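PDB 3QVO: NmrA family protein from Shigella flexneri 2a, which is of unknown function but, as an NmrA-family protein with a Rossmann fold, probably binds NAD(P) or NAD(P)H. Local coordinates for residues 25-30 against 87-92; 50-55 against 70-75; 92-97 against 118-123. All coordinates share one frame; numbering follows the deposited sequence.

Contact 1: residues 25-30 against 87-92; sequences NVLILG and QGQDIV. With MNB (5-mercapto-2-nitro-benzoic acid), chain B.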
loop_
_atom_site.group_PDB
_atom_site.type_symbol
_atom_site.label_atom_id
_atom_site.label_comp_id
_atom_site.label_asym_id
_atom_site.label_seq_id
_atom_site.Cartn_x
_atom_site.Cartn_y
_atom_site.Cartn_z
ATOM N N ASN A 25 0.758 3.076 -15.578
ATOM C CA ASN A 25 -0.526 2.543 -15.136
ATOM C C ASN A 25 -0.421 2.040 -13.710
ATOM O O ASN A 25 0.266 1.059 -13.459
ATOM C CB ASN A 25 -0.954 1.409 -16.064
ATOM C CG ASN A 25 -1.393 1.910 -17.458
ATOM O OD1 ASN A 25 -1.655 3.066 -17.628
ATOM N ND2 ASN A 25 -1.533 1.007 -18.423
ATOM N N VAL A 26 -1.097 2.706 -12.782
ATOM C CA VAL A 26 -1.040 2.374 -11.388
ATOM C C VAL A 26 -2.389 1.820 -10.943
ATOM O O VAL A 26 -3.427 2.441 -11.217
ATOM C CB VAL A 26 -0.700 3.604 -10.567
ATOM C CG1 VAL A 26 -0.742 3.283 -9.124
ATOM C CG2 VAL A 26 0.663 4.123 -10.954
ATOM N N LEU A 27 -2.383 0.628 -10.320
ATOM C CA LEU A 27 -3.606 0.029 -9.780
ATOM C C LEU A 27 -3.616 0.179 -8.276
ATOM O O LEU A 27 -2.675 -0.250 -7.617
ATOM C CB LEU A 27 -3.680 -1.440 -10.162
ATOM C CG LEU A 27 -4.813 -2.274 -9.596
ATOM C CD1 LEU A 27 -6.196 -1.761 -10.024
ATOM C CD2 LEU A 27 -4.553 -3.715 -9.948
ATOM N N ILE A 28 -4.657 0.819 -7.745
ATOM C CA ILE A 28 -4.780 1.052 -6.336
ATOM C C ILE A 28 -5.844 0.088 -5.830
ATOM O O ILE A 28 -7.041 0.239 -6.147
ATOM C CB ILE A 28 -5.139 2.530 -6.055
ATOM C CG1 ILE A 28 -4.007 3.428 -6.595
ATOM C CG2 ILE A 28 -5.342 2.764 -4.558
ATOM C CD1 ILE A 28 -4.171 4.874 -6.391
ATOM N N LEU A 29 -5.407 -0.927 -5.068
ATOM C CA LEU A 29 -6.330 -1.889 -4.473
ATOM C C LEU A 29 -6.742 -1.422 -3.110
ATOM O O LEU A 29 -5.902 -1.072 -2.335
ATOM C CB LEU A 29 -5.638 -3.227 -4.333
ATOM C CG LEU A 29 -5.203 -3.812 -5.659
ATOM C CD1 LEU A 29 -4.337 -5.021 -5.324
ATOM C CD2 LEU A 29 -6.463 -4.131 -6.502
ATOM N N GLY A 30 -8.026 -1.402 -2.803
ATOM C CA GLY A 30 -8.490 -0.808 -1.524
ATOM C C GLY A 30 -8.557 0.709 -1.628
ATOM O O GLY A 30 -8.162 1.452 -0.718
ATOM N N GLN A 87 -4.867 -6.254 -15.796
ATOM C CA GLN A 87 -4.313 -6.282 -17.171
ATOM C C GLN A 87 -3.694 -4.952 -17.598
ATOM O O GLN A 87 -4.337 -3.930 -17.453
ATOM C CB GLN A 87 -5.401 -6.652 -18.186
ATOM C CG GLN A 87 -4.837 -6.893 -19.623
ATOM C CD GLN A 87 -5.787 -7.761 -20.482
ATOM O OE1 GLN A 87 -7.005 -7.871 -20.206
ATOM N NE2 GLN A 87 -5.231 -8.394 -21.525
ATOM N N GLY A 88 -2.450 -4.966 -18.099
ATOM C CA GLY A 88 -1.830 -3.753 -18.600
ATOM C C GLY A 88 -1.229 -2.815 -17.556
ATOM O O GLY A 88 -0.766 -1.746 -17.925
ATOM N N GLN A 89 -1.223 -3.197 -16.272
ATOM C CA GLN A 89 -0.741 -2.324 -15.208
ATOM C C GLN A 89 0.765 -2.382 -15.056
ATOM O O GLN A 89 1.382 -3.378 -15.341
ATOM C CB GLN A 89 -1.368 -2.676 -13.862
ATOM C CG GLN A 89 -2.898 -2.641 -13.816
ATOM C CD GLN A 89 -3.483 -1.255 -13.971
ATOM O OE1 GLN A 89 -2.757 -0.265 -13.935
ATOM N NE2 GLN A 89 -4.813 -1.172 -14.068
ATOM N N ASP A 90 1.344 -1.316 -14.555
ATOM C CA ASP A 90 2.785 -1.255 -14.319
ATOM C C ASP A 90 3.117 -1.348 -12.835
ATOM O O ASP A 90 4.148 -1.868 -12.488
ATOM C CB ASP A 90 3.334 0.046 -14.905
ATOM C CG ASP A 90 3.051 0.137 -16.377
ATOM O OD1 ASP A 90 3.435 -0.823 -17.069
ATOM O OD2 ASP A 90 2.374 1.093 -16.851
ATOM N N ILE A 91 2.269 -0.811 -11.972
ATOM C CA ILE A 91 2.601 -0.686 -10.561
ATOM C C ILE A 91 1.337 -0.911 -9.785
ATOM O O ILE A 91 0.309 -0.330 -10.103
ATOM C CB ILE A 91 3.136 0.696 -10.199
ATOM C CG1 ILE A 91 4.507 0.952 -10.819
ATOM C CG2 ILE A 91 3.321 0.833 -8.721
ATOM C CD1 ILE A 91 4.929 2.428 -10.773
ATOM N N VAL A 92 1.418 -1.803 -8.798
ATOM C CA VAL A 92 0.298 -2.122 -7.923
ATOM C C VAL A 92 0.600 -1.558 -6.571
ATOM O O VAL A 92 1.696 -1.746 -6.039
ATOM C CB VAL A 92 0.091 -3.651 -7.803
ATOM C CG1 VAL A 92 -1.028 -3.976 -6.800
ATOM C CG2 VAL A 92 -0.230 -4.235 -9.162
HETATM C C6 MNB B . -4.204 -11.643 -19.128
HETATM C C1 MNB B . -4.563 -12.840 -19.702
HETATM C C2 MNB B . -5.055 -13.895 -18.913
HETATM C C3 MNB B . -5.184 -13.746 -17.509
HETATM C C4 MNB B . -4.816 -12.535 -16.946
HETATM C C5 MNB B . -4.334 -11.499 -17.762
HETATM S S5 MNB B . -3.915 -9.902 -17.080
HETATM C C10 MNB B . -4.385 -12.906 -21.227
HETATM O O12 MNB B . -3.188 -13.027 -21.687
HETATM O O11 MNB B . -5.472 -12.780 -21.867
HETATM N N7 MNB B . -5.421 -15.074 -19.467
HETATM O O9 MNB B . -6.035 -16.098 -18.667
HETATM O O8 MNB B . -5.264 -15.300 -20.798
#

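Contact 2: residues 50-55 against 70-75; sequences KQTLFA and QIIMGD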
loop_
_atom_site.group_PDB
_atom_site.type_symbol
_atom_site.label_atom_id
_atom_site.label_comp_id
_atom_site.label_asym_id
_atom_site.label_seq_id
_atom_site.Cartn_x
_atom_site.Cartn_y
_atom_site.Cartn_z
ATOM N N LYS A 50 -2.053 6.931 -15.307
ATOM C CA LYS A 50 -3.450 6.559 -15.281
ATOM C C LYS A 50 -3.640 5.715 -14.028
ATOM O O LYS A 50 -2.971 4.676 -13.886
ATOM C CB LYS A 50 -3.833 5.751 -16.499
ATOM C CG LYS A 50 -5.245 5.153 -16.385
ATOM C CD LYS A 50 -5.635 4.243 -17.581
ATOM C CE LYS A 50 -6.702 3.175 -17.164
ATOM N NZ LYS A 50 -7.289 2.364 -18.349
ATOM N N GLN A 51 -4.536 6.133 -13.129
ATOM C CA GLN A 51 -4.730 5.369 -11.879
ATOM C C GLN A 51 -6.056 4.636 -11.885
ATOM O O GLN A 51 -7.091 5.218 -12.135
ATOM C CB GLN A 51 -4.597 6.266 -10.628
ATOM C CG GLN A 51 -5.450 7.528 -10.592
ATOM C CD GLN A 51 -5.197 8.357 -9.344
ATOM O OE1 GLN A 51 -4.851 7.806 -8.306
ATOM N NE2 GLN A 51 -5.415 9.669 -9.420
ATOM N N THR A 52 -6.005 3.336 -11.662
ATOM C CA THR A 52 -7.188 2.527 -11.629
ATOM C C THR A 52 -7.512 2.282 -10.178
ATOM O O THR A 52 -6.679 1.794 -9.437
ATOM C CB THR A 52 -6.937 1.214 -12.302
ATOM O OG1 THR A 52 -6.565 1.447 -13.659
ATOM C CG2 THR A 52 -8.183 0.288 -12.211
ATOM N N LEU A 53 -8.726 2.627 -9.777
ATOM C CA LEU A 53 -9.111 2.646 -8.371
ATOM C C LEU A 53 -10.115 1.529 -8.153
ATOM O O LEU A 53 -11.281 1.622 -8.548
ATOM C CB LEU A 53 -9.713 3.984 -8.016
ATOM C CG LEU A 53 -8.885 5.219 -8.401
ATOM C CD1 LEU A 53 -9.599 6.492 -7.938
ATOM C CD2 LEU A 53 -7.437 5.194 -7.876
ATOM N N PHE A 54 -9.631 0.461 -7.526
ATOM C CA PHE A 54 -10.354 -0.771 -7.339
ATOM C C PHE A 54 -10.853 -0.797 -5.907
ATOM O O PHE A 54 -10.054 -0.773 -4.987
ATOM C CB PHE A 54 -9.346 -1.876 -7.550
ATOM C CG PHE A 54 -9.905 -3.254 -7.623
ATOM C CD1 PHE A 54 -10.305 -3.800 -8.846
ATOM C CD2 PHE A 54 -9.916 -4.064 -6.486
ATOM C CE1 PHE A 54 -10.747 -5.120 -8.912
ATOM C CE2 PHE A 54 -10.368 -5.361 -6.530
ATOM C CZ PHE A 54 -10.792 -5.910 -7.746
ATOM N N ALA A 55 -12.178 -0.846 -5.737
ATOM C CA ALA A 55 -12.764 -0.898 -4.435
ATOM C C ALA A 55 -14.087 -1.654 -4.402
ATOM O O ALA A 55 -14.822 -1.713 -5.378
ATOM C CB ALA A 55 -12.980 0.515 -3.917
ATOM N N GLN A 70 -9.794 5.541 -13.246
ATOM C CA GLN A 70 -10.810 4.632 -13.652
ATOM C C GLN A 70 -11.205 3.932 -12.361
ATOM O O GLN A 70 -10.349 3.455 -11.606
ATOM C CB GLN A 70 -10.300 3.651 -14.698
ATOM C CG GLN A 70 -11.305 2.615 -15.052
ATOM C CD GLN A 70 -11.228 2.166 -16.504
ATOM O OE1 GLN A 70 -10.367 1.368 -16.872
ATOM N NE2 GLN A 70 -12.134 2.695 -17.343
ATOM N N ILE A 71 -12.498 3.904 -12.107
ATOM C CA ILE A 71 -13.009 3.364 -10.873
ATOM C C ILE A 71 -13.738 2.079 -11.170
ATOM O O ILE A 71 -14.731 2.058 -11.910
ATOM C CB ILE A 71 -13.950 4.328 -10.174
ATOM C CG1 ILE A 71 -13.163 5.541 -9.678
ATOM C CG2 ILE A 71 -14.592 3.620 -8.983
ATOM C CD1 ILE A 71 -14.040 6.734 -9.331
ATOM N N ILE A 72 -13.179 1.022 -10.613
ATOM C CA ILE A 72 -13.632 -0.341 -10.796
ATOM C C ILE A 72 -14.159 -0.963 -9.492
ATOM O O ILE A 72 -13.508 -0.885 -8.433
ATOM C CB ILE A 72 -12.496 -1.178 -11.307
ATOM C CG1 ILE A 72 -12.057 -0.662 -12.715
ATOM C CG2 ILE A 72 -12.931 -2.631 -11.357
ATOM C CD1 ILE A 72 -10.730 -1.254 -13.175
HETATM N N MSE A 73 -15.364 -1.516 -9.575
HETATM C CA MSE A 73 -15.959 -2.236 -8.451
HETATM C C MSE A 73 -15.416 -3.646 -8.414
HETATM O O MSE A 73 -15.563 -4.409 -9.351
HETATM C CB MSE A 73 -17.495 -2.303 -8.507
HETATM C CG MSE A 73 -18.120 -2.994 -7.247
HETATM SE SE MSE A 73 -20.058 -2.758 -7.204
HETATM C CE MSE A 73 -20.506 -4.109 -8.553
ATOM N N GLY A 74 -14.776 -3.981 -7.312
ATOM C CA GLY A 74 -14.272 -5.332 -7.118
ATOM C C GLY A 74 -13.602 -5.622 -5.772
ATOM O O GLY A 74 -13.116 -4.748 -5.058
ATOM N N ASP A 75 -13.537 -6.907 -5.503
ATOM C CA ASP A 75 -13.030 -7.471 -4.285
ATOM C C ASP A 75 -11.774 -8.194 -4.712
ATOM O O ASP A 75 -11.817 -8.902 -5.716
ATOM C CB ASP A 75 -14.124 -8.454 -3.845
ATOM C CG ASP A 75 -13.786 -9.216 -2.607
ATOM O OD1 ASP A 75 -12.620 -9.260 -2.167
ATOM O OD2 ASP A 75 -14.744 -9.816 -2.077
#

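Contact 3: residues 92-97 against 118-123; sequences VYANLT and KRLIFV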
loop_
_atom_site.group_PDB
_atom_site.type_symbol
_atom_site.label_atom_id
_atom_site.label_comp_id
_atom_site.label_asym_id
_atom_site.label_seq_id
_atom_site.Cartn_x
_atom_site.Cartn_y
_atom_site.Cartn_z
ATOM N N VAL A 92 1.418 -1.803 -8.798
ATOM C CA VAL A 92 0.298 -2.122 -7.923
ATOM C C VAL A 92 0.600 -1.558 -6.571
ATOM O O VAL A 92 1.696 -1.746 -6.039
ATOM C CB VAL A 92 0.091 -3.651 -7.803
ATOM C CG1 VAL A 92 -1.028 -3.976 -6.800
ATOM C CG2 VAL A 92 -0.230 -4.235 -9.162
ATOM N N TYR A 93 -0.391 -0.853 -6.042
ATOM C CA TYR A 93 -0.339 -0.296 -4.741
ATOM C C TYR A 93 -1.521 -0.866 -3.987
ATOM O O TYR A 93 -2.668 -0.640 -4.352
ATOM C CB TYR A 93 -0.373 1.227 -4.810
ATOM C CG TYR A 93 -0.888 1.873 -3.525
ATOM C CD1 TYR A 93 -0.593 1.329 -2.306
ATOM C CD2 TYR A 93 -1.632 3.051 -3.547
ATOM C CE1 TYR A 93 -1.035 1.868 -1.139
ATOM C CE2 TYR A 93 -2.100 3.600 -2.337
ATOM C CZ TYR A 93 -1.784 2.966 -1.146
ATOM O OH TYR A 93 -2.194 3.436 0.060
ATOM N N ALA A 94 -1.207 -1.644 -2.951
ATOM C CA ALA A 94 -2.151 -2.358 -2.149
ATOM C C ALA A 94 -2.136 -1.771 -0.749
ATOM O O ALA A 94 -1.077 -1.641 -0.122
ATOM C CB ALA A 94 -1.782 -3.835 -2.075
ATOM N N ASN A 95 -3.346 -1.457 -0.291
ATOM C CA ASN A 95 -3.621 -0.936 1.028
ATOM C C ASN A 95 -4.814 -1.789 1.472
ATOM O O ASN A 95 -5.975 -1.322 1.385
ATOM C CB ASN A 95 -3.970 0.584 0.886
ATOM C CG ASN A 95 -4.170 1.301 2.240
ATOM O OD1 ASN A 95 -3.787 0.737 3.328
ATOM N ND2 ASN A 95 -4.830 2.535 2.205
ATOM N N LEU A 96 -4.528 -3.045 1.878
ATOM C CA LEU A 96 -5.548 -4.050 2.141
ATOM C C LEU A 96 -5.830 -4.259 3.606
ATOM O O LEU A 96 -4.906 -4.341 4.434
ATOM C CB LEU A 96 -5.118 -5.404 1.610
ATOM C CG LEU A 96 -4.814 -5.460 0.119
ATOM C CD1 LEU A 96 -4.285 -6.834 -0.115
ATOM C CD2 LEU A 96 -6.042 -5.120 -0.709
ATOM N N THR A 97 -7.107 -4.437 3.916
ATOM C CA THR A 97 -7.492 -4.609 5.283
ATOM C C THR A 97 -8.274 -5.880 5.517
ATOM O O THR A 97 -8.855 -6.490 4.599
ATOM C CB THR A 97 -8.366 -3.405 5.775
ATOM O OG1 THR A 97 -9.549 -3.293 4.962
ATOM C CG2 THR A 97 -7.570 -2.086 5.682
ATOM N N LYS A 118 5.115 -6.664 -12.363
ATOM C CA LYS A 118 6.208 -6.944 -11.437
ATOM C C LYS A 118 6.271 -6.095 -10.160
ATOM O O LYS A 118 6.808 -6.558 -9.155
ATOM C CB LYS A 118 7.539 -6.738 -12.167
ATOM C CG LYS A 118 7.864 -7.762 -13.223
ATOM C CD LYS A 118 9.117 -7.380 -14.011
ATOM C CE LYS A 118 9.533 -8.509 -15.005
ATOM N NZ LYS A 118 8.397 -8.937 -15.920
ATOM N N ARG A 119 5.825 -4.837 -10.227
ATOM C CA ARG A 119 6.115 -3.852 -9.185
ATOM C C ARG A 119 4.961 -3.672 -8.223
ATOM O O ARG A 119 3.872 -3.222 -8.640
ATOM C CB ARG A 119 6.497 -2.504 -9.811
ATOM C CG ARG A 119 7.100 -1.535 -8.805
ATOM C CD ARG A 119 8.486 -1.929 -8.401
ATOM N NE ARG A 119 9.068 -0.960 -7.482
ATOM C CZ ARG A 119 9.007 -1.014 -6.158
ATOM N NH1 ARG A 119 9.576 -0.069 -5.460
ATOM N NH2 ARG A 119 8.428 -2.017 -5.522
ATOM N N LEU A 120 5.209 -4.019 -6.948
ATOM C CA LEU A 120 4.214 -4.003 -5.881
ATOM C C LEU A 120 4.643 -3.166 -4.698
ATOM O O LEU A 120 5.768 -3.310 -4.181
ATOM C CB LEU A 120 3.967 -5.441 -5.387
ATOM C CG LEU A 120 3.032 -5.667 -4.181
ATOM C CD1 LEU A 120 1.555 -5.266 -4.506
ATOM C CD2 LEU A 120 3.139 -7.109 -3.700
ATOM N N ILE A 121 3.746 -2.281 -4.261
ATOM C CA ILE A 121 3.913 -1.513 -3.015
ATOM C C ILE A 121 2.795 -1.994 -2.116
ATOM O O ILE A 121 1.619 -1.889 -2.483
ATOM C CB ILE A 121 3.787 0.014 -3.251
ATOM C CG1 ILE A 121 4.800 0.459 -4.301
ATOM C CG2 ILE A 121 3.996 0.764 -1.946
ATOM C CD1 ILE A 121 4.623 1.899 -4.809
ATOM N N PHE A 122 3.149 -2.593 -0.982
ATOM C CA PHE A 122 2.179 -3.279 -0.163
ATOM C C PHE A 122 2.277 -2.787 1.291
ATOM O O PHE A 122 3.331 -2.918 1.957
ATOM C CB PHE A 122 2.414 -4.783 -0.253
ATOM C CG PHE A 122 1.220 -5.656 0.181
ATOM C CD1 PHE A 122 0.957 -5.897 1.501
ATOM C CD2 PHE A 122 0.405 -6.273 -0.756
ATOM C CE1 PHE A 122 -0.113 -6.729 1.879
ATOM C CE2 PHE A 122 -0.662 -7.085 -0.394
ATOM C CZ PHE A 122 -0.923 -7.311 0.912
ATOM N N VAL A 123 1.171 -2.221 1.758
ATOM C CA VAL A 123 1.091 -1.641 3.104
ATOM C C VAL A 123 0.572 -2.651 4.048
ATOM O O VAL A 123 -0.497 -3.223 3.815
ATOM C CB VAL A 123 0.194 -0.401 3.163
ATOM C CG1 VAL A 123 0.145 0.158 4.635
ATOM C CG2 VAL A 123 0.744 0.652 2.237
HETATM O O HOH W 1 -2.521 -3.902 6.037
#

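Contact 1: residues 25-30 against 87-92
Asn25 grips the loop before strand 91-95 with both its backbone and its side chain. Its carbonyl O takes two N-H groups, both in the carbonyl plane. Asp90 N lies 2.8 Å from Asn25 O, and Ile91 N lies 3.1 Å from Asn25 O. Asp90 closes a two-way link, since its carboxylate takes the Asn25 N-H in return. Asp90 OD2 accepts Asn25 N at 2.9 Å through the anti lone pair, the one turned away from the other oxygen. The side-chain amide of Asn25 donates from ND2 to Gly88 O at 2.9 Å. This bond is almost straight (177°) and lies in the amide plane, but it meets the Gly88 carbonyl from above its plane. With CG beside the backbone N (chi1 -72°), the amide is turned to that carbonyl.

Strands 24-29 and 91-95 are parallel neighbours in the Rossmann-type sheet. Leu27 N binds Ile91 O at 2.9 Å, a regular parallel strand bond. On one face of the sheet, Leu27 CB rests 3.8 Å from Gln89 CD, on the bent side chain of Gln89. The NE2 of Gln89 is held by Ala85 O and Thr52 OG1. On the same face, Leu29 CD1 touches Val92 CG1 at 3.8 Å. Helices 79-86 and 101-114 cover this apolar cluster. Val26 pairs with Ile91 on the other face.

Gln87 CA lies 3.6 Å from S5 of the bound 5-mercapto-2-nitro-benzoic acid. The chemistry changes along the pair. Polar bonds fix the loop that leads into strand 91-95, and apolar packing takes over between the strands.

Contact 2: residues 50-55 against 70-75
A parallel strand pair of the Rossmann-type sheet forms this contact, with strand 69-73 beside strand 49-55. The axes of 50-55 and 70-73 approach to 4.6 Å, and their directions differ by 22°. Backbone bonds run along the whole pair. Gln51 O accepts Gln70 N, and Gln70 O accepts Leu53 N. Leu53 O then takes Ile72 N at 2.9 Å, and Ile72 O takes Ala55 N at 3.0 Å. The last bond, Gly74 N to Ala55 O at 3.0 Å, comes from well above the carbonyl plane. It ties the start of the loop after strand 69-73 to the end of strand 49-55.

Phe54 is one of the residues most covered by the contact. Its CG is anti to the backbone N (chi1 -171°), and the ring extends toward this loop. Gly74 CA lies over one ring face, 4.0 Å from the centroid of the Phe54 ring, in a CH-pi contact. Gly74 has no side chain, and its backbone lies directly against the ring. The carbonyl group of Asp75 sits at the ring edge. Ile72 CG2 meets Phe54 CD1 obliquely at 3.8 Å.

On the opposite face of the sheet, Leu53 CD1 touches Ile71 CG1 at 4.1 Å. At the exposed end, Lys50 NZ is 3.6 Å from Gln70 OE1, too far to count as a hydrogen bond.

Around the pair, Ala85 of helix 79-86 packs on Phe54 and Ile72. Helix 34-43 covers the other face, where Ile40 meets Leu53. Strand 24-29 flanks strand 49-55 on the side away from 69-73, with backbone bonds from Thr52 to Val26 and Ile28.

Contact 3: residues 92-97 against 118-123
Phe122 and Leu96 meet nearly at a right angle as side chains, with Leu96 CD1 3.5 Å from Phe122 CZ. A first torsion of -161° swings the Phe122 ring across to strand 91-95. Ala94 CB also lies against this ring, 3.5 Å from Phe122 CD2. Both methyls approach it obliquely. On the same face, toward the start of the strands, Leu120 CD1 touches Val92 CG1 at 3.7 Å, the two side chains set at a slant to each other. Helix 101-114 covers the row, with Ala105 on Phe122 and Met112 on Leu120.

Tyr93 points to the other face. Its ring presents an edge to strand 119-123. Ile121 O lies in the ring plane near that edge, and Val123 CG2 is 4.0 Å from Tyr93 CE1. Ile204 of helix 197-209 and Val39 of helix 34-43 pack on the same ring.

Four backbone bonds join the parallel strands: Val92 N to Arg119 O, Ile121 N to Val92 O, Ala94 N to Ile121 O at 2.9 Å, and Val123 N to Ala94 O. A water lies within bonding distance of Leu96 O (2.9 Å) and Val123 O (3.1 Å).

This is the strand pair of a beta-alpha-beta unit whose helix is 101-114. Apolar side chains fill the Phe122 face, while an aromatic edge meets Val123 on the Tyr93 face. Between them, the buried backbone groups satisfy one another across the strands.

Overall arrangement
All three contacts belong to the parallel part of one mixed sheet, in the strand order 69-73, 49-55, 24-29, 91-95, 119-123. Contact 3 lies nearest the centre of the chain and is buried. Contact 1 is also buried but reaches the 5-mercapto-2-nitro-benzoic acid site at Gln87. Contact 2 is partly buried, and its Gln70 and Met73 are exposed. Contacts 1 and 3 share Val92 and strand 91-95. Contact 2 joins contact 1 through backbone bonds between strands 24-29 and 49-55, and does not touch contact 3. Side-chain polar bonds mark contact 1, a glycine against an aromatic ring marks contact 2, and apolar packing dominates contact 3.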